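PDB 7C7D: alpha-1,3-glucanase from Streptomyces thermodiastaticus, which probably hydrolyses the alpha-1,3-glucosidic linkages of alpha-1,3-glucan, as a thermostable glycoside hydrolase of family GH87. Local coordinates for residues A235-I249 with N258-H272. Numbering follows the deposited sequence. Where two conformers were deposited one is given.
Sequences AQGGVVWIPPGDYRI and NVTLQGAGSWYSVVH
The Trp-241 ring meets Ala-264 and the backbone of Gln-262 obliquely, with Trp-241 CE3 3.3 Å from Gln-262 O. Pro-243 N lies over one face of the indole, toward its rim. The His-272 ring uses its edge: His-272 NE2 donates to Asp-246 OD1 at 2.8 Å, nearly straight (175°). The carboxylate oxygen lies in the ring plane and is met on its anti side. This bond should fix the rotation of the imidazole. Tyr-247 has two oxygens at its edge. Val-270 O sits 3.6 Å from Tyr-247 CD1, and Pro-243 O accepts from Tyr-247 OH, which stands above that carbonyl plane.

Ser-269 ties the turns together. Ser-269 OG, beside its own backbone N (chi1 -56°), donates to Ile-242 O at 2.8 Å and accepts from Ala-264 N. On the face of Val-240 and Ile-242, Leu-261 lies alongside Val-240, pointing the same way, and Ile-242 CD1 crosses to it. At the far end, one water bridges Gln-236 OE1 and Asn-258 OD1, while Gln-236 NE2 donates to Ile-232 O and Gln-257 O.

Parallel backbone bonds join 238-242 to 259-263 and 245-248 to 269-272. These are neighbouring strands on successive coils of a right-handed parallel beta-helix, the pectate lyase-like fold. Helix 225-234 packs on Val-240, Ile-242 and Ile-249. Strand 286-289 continues the stack beyond 259-263, and strand 163-169 touches Tyr-268 and Val-270.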
loop_
_atom_site.group_PDB
_atom_site.type_symbol
_atom_site.label_atom_id
_atom_site.label_comp_id
_atom_site.label_asym_id
_atom_site.label_seq_id
_atom_site.Cartn_x
_atom_site.Cartn_y
_atom_site.Cartn_z
ATOM N N ALA A 235 -10.103 31.536 -6.537
ATOM C CA ALA A 235 -8.705 31.495 -6.123
ATOM C C ALA A 235 -7.795 30.955 -7.220
ATOM O O ALA A 235 -6.763 30.348 -6.932
ATOM C CB ALA A 235 -8.537 30.697 -4.831
ATOM N N GLN A 236 -8.157 31.180 -8.481
ATOM C CA GLN A 236 -7.329 30.725 -9.591
ATOM C C GLN A 236 -5.966 31.404 -9.542
ATOM O O GLN A 236 -5.871 32.627 -9.402
ATOM C CB GLN A 236 -8.028 31.028 -10.913
ATOM C CG GLN A 236 -9.177 30.080 -11.220
ATOM C CD GLN A 236 -8.713 28.646 -11.380
ATOM O OE1 GLN A 236 -8.183 28.271 -12.427
ATOM N NE2 GLN A 236 -8.898 27.836 -10.340
ATOM N N GLY A 237 -4.910 30.601 -9.652
ATOM C CA GLY A 237 -3.561 31.077 -9.440
ATOM C C GLY A 237 -3.186 31.263 -7.990
ATOM O O GLY A 237 -2.076 31.735 -7.708
ATOM N N GLY A 238 -4.069 30.902 -7.061
ATOM C CA GLY A 238 -3.830 31.134 -5.653
ATOM C C GLY A 238 -4.201 29.964 -4.770
ATOM O O GLY A 238 -4.110 28.805 -5.184
ATOM N N VAL A 239 -4.630 30.255 -3.547
ATOM C CA VAL A 239 -4.773 29.250 -2.503
ATOM C C VAL A 239 -6.197 29.280 -1.983
ATOM O O VAL A 239 -6.711 30.346 -1.621
ATOM C CB VAL A 239 -3.776 29.490 -1.354
ATOM C CG1 VAL A 239 -4.006 28.485 -0.230
ATOM C CG2 VAL A 239 -2.346 29.429 -1.871
ATOM N N VAL A 240 -6.829 28.113 -1.948
ATOM C CA VAL A 240 -8.079 27.903 -1.236
ATOM C C VAL A 240 -7.739 27.316 0.126
ATOM O O VAL A 240 -7.031 26.304 0.219
ATOM C CB VAL A 240 -9.006 26.959 -2.016
ATOM C CG1 VAL A 240 -10.209 26.621 -1.179
ATOM C CG2 VAL A 240 -9.431 27.594 -3.323
ATOM N N TRP A 241 -8.253 27.940 1.175
ATOM C CA TRP A 241 -7.984 27.538 2.547
ATOM C C TRP A 241 -9.165 26.738 3.079
ATOM O O TRP A 241 -10.323 27.145 2.919
ATOM C CB TRP A 241 -7.778 28.780 3.411
ATOM C CG TRP A 241 -7.631 28.507 4.869
ATOM C CD1 TRP A 241 -8.478 28.899 5.866
ATOM C CD2 TRP A 241 -6.560 27.806 5.506
ATOM N NE1 TRP A 241 -8.001 28.481 7.085
ATOM C CE2 TRP A 241 -6.826 27.805 6.891
ATOM C CE3 TRP A 241 -5.405 27.169 5.039
ATOM C CZ2 TRP A 241 -5.975 27.198 7.814
ATOM C CZ3 TRP A 241 -4.559 26.574 5.958
ATOM C CH2 TRP A 241 -4.850 26.591 7.330
ATOM N N ILE A 242 -8.865 25.605 3.704
ATOM C CA ILE A 242 -9.871 24.766 4.350
ATOM C C ILE A 242 -9.629 24.852 5.852
ATOM O O ILE A 242 -8.719 24.183 6.368
ATOM C CB ILE A 242 -9.781 23.306 3.874
ATOM C CG1 ILE A 242 -9.850 23.198 2.347
ATOM C CG2 ILE A 242 -10.881 22.478 4.515
ATOM C CD1 ILE A 242 -9.517 21.799 1.825
ATOM N N PRO A 243 -10.397 25.649 6.589
ATOM C CA PRO A 243 -10.194 25.756 8.044
ATOM C C PRO A 243 -10.456 24.428 8.731
ATOM O O PRO A 243 -11.121 23.549 8.164
ATOM C CB PRO A 243 -11.239 26.800 8.472
ATOM C CG PRO A 243 -11.636 27.518 7.222
ATOM C CD PRO A 243 -11.479 26.526 6.108
ATOM N N PRO A 244 -9.959 24.249 9.956
ATOM C CA PRO A 244 -10.311 23.051 10.730
ATOM C C PRO A 244 -11.817 22.838 10.767
ATOM O O PRO A 244 -12.595 23.778 10.944
ATOM C CB PRO A 244 -9.758 23.362 12.124
ATOM C CG PRO A 244 -8.603 24.272 11.864
ATOM C CD PRO A 244 -8.995 25.107 10.670
ATOM N N GLY A 245 -12.229 21.593 10.595
ATOM C CA GLY A 245 -13.639 21.269 10.574
ATOM C C GLY A 245 -13.874 19.977 9.825
ATOM O O GLY A 245 -12.941 19.298 9.398
ATOM N N ASP A 246 -15.156 19.654 9.677
ATOM C CA ASP A 246 -15.605 18.491 8.925
ATOM C C ASP A 246 -16.506 18.984 7.805
ATOM O O ASP A 246 -17.452 19.736 8.056
ATOM C CB ASP A 246 -16.385 17.530 9.827
ATOM C CG ASP A 246 -15.497 16.832 10.839
ATOM O OD1 ASP A 246 -14.857 15.815 10.490
ATOM O OD2 ASP A 246 -15.432 17.306 11.992
ATOM N N TYR A 247 -16.216 18.572 6.575
ATOM C CA TYR A 247 -16.906 19.089 5.401
ATOM C C TYR A 247 -17.438 17.931 4.583
ATOM O O TYR A 247 -16.663 17.109 4.093
ATOM C CB TYR A 247 -15.951 19.903 4.529
ATOM C CG TYR A 247 -15.310 21.046 5.254
ATOM C CD1 TYR A 247 -14.141 20.866 5.986
ATOM C CD2 TYR A 247 -15.875 22.314 5.212
ATOM C CE1 TYR A 247 -13.556 21.917 6.661
ATOM C CE2 TYR A 247 -15.299 23.370 5.879
ATOM C CZ TYR A 247 -14.136 23.169 6.601
ATOM O OH TYR A 247 -13.565 24.231 7.260
ATOM N N ARG A 248 -18.749 17.875 4.409
ATOM C CA ARG A 248 -19.351 16.881 3.532
ATOM C C ARG A 248 -19.230 17.366 2.092
ATOM O O ARG A 248 -19.658 18.481 1.774
ATOM C CB ARG A 248 -20.819 16.681 3.904
ATOM C CG ARG A 248 -21.565 15.700 3.010
ATOM C CD ARG A 248 -22.769 15.107 3.729
ATOM N NE ARG A 248 -23.837 16.085 3.917
ATOM C CZ ARG A 248 -24.760 16.370 3.004
ATOM N NH1 ARG A 248 -24.753 15.753 1.830
ATOM N NH2 ARG A 248 -25.693 17.276 3.265
ATOM N N ILE A 249 -18.636 16.544 1.231
ATOM C CA ILE A 249 -18.506 16.835 -0.197
ATOM C C ILE A 249 -19.087 15.643 -0.950
ATOM O O ILE A 249 -18.408 14.627 -1.128
ATOM C CB ILE A 249 -17.048 17.086 -0.608
ATOM C CG1 ILE A 249 -16.449 18.239 0.200
ATOM C CG2 ILE A 249 -16.948 17.352 -2.108
ATOM C CD1 ILE A 249 -16.873 19.604 -0.285
ATOM N N ASN A 258 -4.962 25.071 -11.564
ATOM C CA ASN A 258 -4.403 26.375 -11.202
ATOM C C ASN A 258 -4.829 26.805 -9.803
ATOM O O ASN A 258 -5.304 27.921 -9.587
ATOM C CB ASN A 258 -4.764 27.446 -12.233
ATOM C CG ASN A 258 -4.255 27.117 -13.614
ATOM O OD1 ASN A 258 -4.999 27.172 -14.594
ATOM N ND2 ASN A 258 -2.980 26.778 -13.705
ATOM N N VAL A 259 -4.667 25.902 -8.837
ATOM C CA VAL A 259 -5.149 26.171 -7.492
ATOM C C VAL A 259 -4.408 25.281 -6.511
ATOM O O VAL A 259 -4.043 24.144 -6.826
ATOM C CB VAL A 259 -6.687 25.984 -7.405
ATOM C CG1 VAL A 259 -7.056 24.499 -7.445
ATOM C CG2 VAL A 259 -7.244 26.665 -6.160
ATOM N N THR A 260 -4.181 25.813 -5.320
ATOM C CA THR A 260 -3.739 25.045 -4.173
ATOM C C THR A 260 -4.926 24.914 -3.232
ATOM O O THR A 260 -5.572 25.914 -2.896
ATOM C CB THR A 260 -2.589 25.767 -3.468
ATOM O OG1 THR A 260 -1.441 25.785 -4.324
ATOM C CG2 THR A 260 -2.236 25.083 -2.155
ATOM N N LEU A 261 -5.252 23.686 -2.866
ATOM C CA LEU A 261 -6.271 23.407 -1.863
ATOM C C LEU A 261 -5.523 22.983 -0.608
ATOM O O LEU A 261 -4.929 21.900 -0.567
ATOM C CB LEU A 261 -7.206 22.307 -2.357
ATOM C CG LEU A 261 -8.543 22.073 -1.662
ATOM C CD1 LEU A 261 -9.287 23.369 -1.458
ATOM C CD2 LEU A 261 -9.388 21.107 -2.472
ATOM N N GLN A 262 -5.533 23.847 0.401
ATOM C CA GLN A 262 -4.692 23.678 1.574
ATOM C C GLN A 262 -5.529 23.671 2.841
ATOM O O GLN A 262 -6.292 24.612 3.099
ATOM C CB GLN A 262 -3.666 24.800 1.652
ATOM C CG GLN A 262 -2.797 24.731 2.888
ATOM C CD GLN A 262 -1.615 25.658 2.804
ATOM O OE1 GLN A 262 -1.353 26.252 1.758
ATOM N NE2 GLN A 262 -0.887 25.792 3.906
ATOM N N GLY A 263 -5.363 22.615 3.639
ATOM C CA GLY A 263 -5.946 22.547 4.958
ATOM C C GLY A 263 -4.951 22.936 6.044
ATOM O O GLY A 263 -3.799 23.290 5.792
ATOM N N ALA A 264 -5.433 22.862 7.280
ATOM C CA ALA A 264 -4.645 23.179 8.463
ATOM C C ALA A 264 -3.847 21.987 8.967
ATOM O O ALA A 264 -3.190 22.092 10.014
ATOM C CB ALA A 264 -5.566 23.687 9.577
ATOM N N GLY A 265 -3.874 20.875 8.237
ATOM C CA GLY A 265 -3.319 19.615 8.686
ATOM C C GLY A 265 -4.360 18.525 8.562
ATOM O O GLY A 265 -5.543 18.761 8.819
ATOM N N SER A 266 -3.933 17.325 8.168
ATOM C CA SER A 266 -4.872 16.246 7.896
ATOM C C SER A 266 -5.573 15.716 9.142
ATOM O O SER A 266 -6.499 14.910 9.005
ATOM C CB SER A 266 -4.155 15.110 7.174
ATOM O OG SER A 266 -3.196 14.527 8.033
ATOM N N TRP A 267 -5.159 16.121 10.340
ATOM C CA TRP A 267 -5.886 15.775 11.552
ATOM C C TRP A 267 -6.893 16.842 11.952
ATOM O O TRP A 267 -7.628 16.643 12.923
ATOM C CB TRP A 267 -4.915 15.501 12.709
ATOM C CG TRP A 267 -4.093 14.259 12.496
ATOM C CD1 TRP A 267 -3.154 14.050 11.519
ATOM C CD2 TRP A 267 -4.141 13.051 13.266
ATOM N NE1 TRP A 267 -2.616 12.792 11.642
ATOM C CE2 TRP A 267 -3.201 12.160 12.706
ATOM C CE3 TRP A 267 -4.882 12.636 14.380
ATOM C CZ2 TRP A 267 -2.979 10.884 13.223
ATOM C CZ3 TRP A 267 -4.661 11.360 14.891
ATOM C CH2 TRP A 267 -3.716 10.501 14.311
ATOM N N TYR A 268 -6.962 17.950 11.219
ATOM C CA TYR A 268 -7.822 19.078 11.570
ATOM C C TYR A 268 -8.828 19.439 10.491
ATOM O O TYR A 268 -9.987 19.720 10.809
ATOM C CB TYR A 268 -6.967 20.313 11.882
ATOM C CG TYR A 268 -5.936 20.065 12.947
ATOM C CD1 TYR A 268 -6.298 19.939 14.281
ATOM C CD2 TYR A 268 -4.594 19.939 12.618
ATOM C CE1 TYR A 268 -5.350 19.707 15.260
ATOM C CE2 TYR A 268 -3.643 19.705 13.586
ATOM C CZ TYR A 268 -4.025 19.590 14.905
ATOM O OH TYR A 268 -3.069 19.354 15.868
ATOM N N SER A 269 -8.409 19.474 9.228
ATOM C CA SER A 269 -9.287 19.809 8.112
ATOM C C SER A 269 -9.685 18.511 7.428
ATOM O O SER A 269 -8.872 17.900 6.730
ATOM C CB SER A 269 -8.574 20.743 7.139
ATOM O OG SER A 269 -8.102 21.907 7.801
ATOM N N VAL A 270 -10.936 18.098 7.608
ATOM C CA VAL A 270 -11.372 16.756 7.233
ATOM C C VAL A 270 -12.536 16.862 6.256
ATOM O O VAL A 270 -13.608 17.366 6.611
ATOM C CB VAL A 270 -11.750 15.918 8.464
ATOM C CG1 VAL A 270 -12.177 14.524 8.031
ATOM C CG2 VAL A 270 -10.574 15.839 9.431
ATOM N N VAL A 271 -12.322 16.393 5.031
ATOM C CA VAL A 271 -13.362 16.290 4.013
ATOM C C VAL A 271 -13.925 14.879 4.053
ATOM O O VAL A 271 -13.168 13.896 4.043
ATOM C CB VAL A 271 -12.791 16.607 2.621
ATOM C CG1 VAL A 271 -13.753 16.154 1.523
ATOM C CG2 VAL A 271 -12.438 18.087 2.492
ATOM N N HIS A 272 -15.254 14.777 4.088
ATOM C CA HIS A 272 -15.959 13.501 4.043
ATOM C C HIS A 272 -16.531 13.367 2.640
ATOM O O HIS A 272 -17.510 14.030 2.288
ATOM C CB HIS A 272 -17.037 13.452 5.118
ATOM C CG HIS A 272 -16.481 13.549 6.503
ATOM N ND1 HIS A 272 -16.076 12.445 7.224
ATOM C CD2 HIS A 272 -16.200 14.625 7.276
ATOM C CE1 HIS A 272 -15.605 12.835 8.395
ATOM N NE2 HIS A 272 -15.668 14.153 8.453
HETATM O O HOH W 1 -7.606 28.413 -15.091
HETATM O O HOH W 2 -1.736 27.744 -6.324
#